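PDB 4HVL: membrane-anchored mycosin mycp1 from Mycobacterium thermoresistibile, which probably cleaves proteins as a subtilisin-like serine endopeptidase of the mycobacterial ESX-1 (type VII) secretion system. Local coordinates for residues Pro233-Arg237 against Gly238-Val242. Residues are numbered along the deposited sequence; the frame is centred on the assembly and turned at random.
Sequences PSDPR and GWQQV
Asp-235 turns its carboxylate onto backbone N-H groups of the segment 239-241, which has helical backbone angles. Asp-235 OD2 receives Gln-240 N at 2.9 Å in a nearly straight bond (N-H...O 171°), while Asp-235 OD1 takes Trp-239 N at 3.0 Å along a more bent path (137°). Both donors arrive on the syn side and lie somewhat out of the carboxylate plane, and the two bonds together limit its rotation. A chi1 of -172° puts CG beside the carbonyl carbon of Asp-235, where the carboxylate meets these two N-H groups. One water joins OD2 to Gln-241 NE2, and a second, weakly bound to OD1, leads to Gln-240 NE2; Gln-240 OE1 is hydrogen-bonded to Ile-2 N, near the chain's N-terminus. The turn's own bond, Gly-238 N to Asp-235 O at 3.0 Å, closes a type I turn, and Gln-241 N bonds Gly-238 O. Packing is slight: Gln-240 CG lies 3.5 Å from Asp-235 OD2, and Asp-235 OD1 sits at the edge of the Trp-239 indole. That indole stands edge-to-face with Trp-276, and Arg-237 NH2 bonds Val-277 O. The result is a beta turn whose first side chain accepts the Trp-239 and Gln-240 N-H groups, on a surface loop between strands 210-214 and 244-247 of the subtilisin fold.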
# COMPACT_ATOMS: atom_id res chain seq x y z
N PRO A 233 11.13 24.56 16.09
CA PRO A 233 12.22 23.69 15.60
C PRO A 233 12.36 22.36 16.34
O PRO A 233 12.99 21.45 15.82
CB PRO A 233 13.46 24.54 15.85
CG PRO A 233 13.09 25.35 17.05
CD PRO A 233 11.68 25.76 16.76
N SER A 234 11.81 22.25 17.54
CA SER A 234 11.79 20.97 18.24
C SER A 234 10.80 19.98 17.61
O SER A 234 10.73 18.83 18.05
CB SER A 234 11.45 21.18 19.72
OG SER A 234 10.04 21.28 19.91
N ASP A 235 10.03 20.41 16.61
CA ASP A 235 9.05 19.56 15.92
C ASP A 235 9.23 19.68 14.40
O ASP A 235 8.34 20.16 13.69
CB ASP A 235 7.61 19.93 16.35
CG ASP A 235 6.54 18.95 15.82
OD1 ASP A 235 6.86 17.75 15.59
OD2 ASP A 235 5.38 19.39 15.64
N PRO A 236 10.39 19.25 13.88
CA PRO A 236 10.72 19.43 12.44
C PRO A 236 9.75 18.74 11.48
O PRO A 236 9.50 19.24 10.37
CB PRO A 236 12.13 18.83 12.32
CG PRO A 236 12.24 17.86 13.46
CD PRO A 236 11.41 18.45 14.58
N ARG A 237 9.21 17.60 11.88
CA ARG A 237 8.20 16.89 11.09
C ARG A 237 6.74 17.34 11.37
O ARG A 237 5.82 16.87 10.73
CB ARG A 237 8.33 15.38 11.30
CG ARG A 237 9.71 14.82 10.93
CD ARG A 237 10.05 15.04 9.46
NE ARG A 237 9.03 14.54 8.54
CZ ARG A 237 9.03 13.32 7.99
NH1 ARG A 237 10.00 12.47 8.26
NH2 ARG A 237 8.04 12.94 7.17
N GLY A 238 6.53 18.28 12.29
CA GLY A 238 5.20 18.87 12.48
C GLY A 238 4.12 17.92 13.00
O GLY A 238 2.98 18.00 12.55
N TRP A 239 4.49 17.05 13.94
CA TRP A 239 3.51 16.23 14.67
C TRP A 239 2.40 17.07 15.31
O TRP A 239 1.26 16.64 15.34
CB TRP A 239 4.16 15.37 15.77
CG TRP A 239 4.76 14.10 15.24
CD1 TRP A 239 6.05 13.90 14.85
CD2 TRP A 239 4.08 12.85 15.03
NE1 TRP A 239 6.22 12.59 14.40
CE2 TRP A 239 5.02 11.94 14.49
CE3 TRP A 239 2.77 12.42 15.21
CZ2 TRP A 239 4.69 10.60 14.19
CZ3 TRP A 239 2.45 11.11 14.91
CH2 TRP A 239 3.40 10.22 14.40
N GLN A 240 2.74 18.26 15.80
CA GLN A 240 1.76 19.14 16.46
C GLN A 240 0.85 19.90 15.50
O GLN A 240 -0.09 20.51 15.94
CB GLN A 240 2.47 20.12 17.39
CG GLN A 240 3.36 19.46 18.44
CD GLN A 240 2.71 18.23 19.04
OE1 GLN A 240 1.55 18.25 19.45
NE2 GLN A 240 3.44 17.13 19.05
N GLN A 241 1.11 19.82 14.20
CA GLN A 241 0.26 20.44 13.16
C GLN A 241 -0.69 19.42 12.55
O GLN A 241 -1.53 19.77 11.74
CB GLN A 241 1.16 21.02 12.06
CG GLN A 241 2.28 21.91 12.58
CD GLN A 241 1.74 23.07 13.36
OE1 GLN A 241 0.71 23.64 12.99
NE2 GLN A 241 2.43 23.46 14.43
N VAL A 242 -0.57 18.17 12.94
CA VAL A 242 -1.41 17.11 12.38
C VAL A 242 -2.87 17.27 12.81
O VAL A 242 -3.14 17.53 13.99
CB VAL A 242 -0.92 15.72 12.83
CG1 VAL A 242 -1.97 14.64 12.53
CG2 VAL A 242 0.41 15.41 12.18
O HOH W 1 4.78 22.16 15.39
O HOH W 2 6.30 16.84 18.25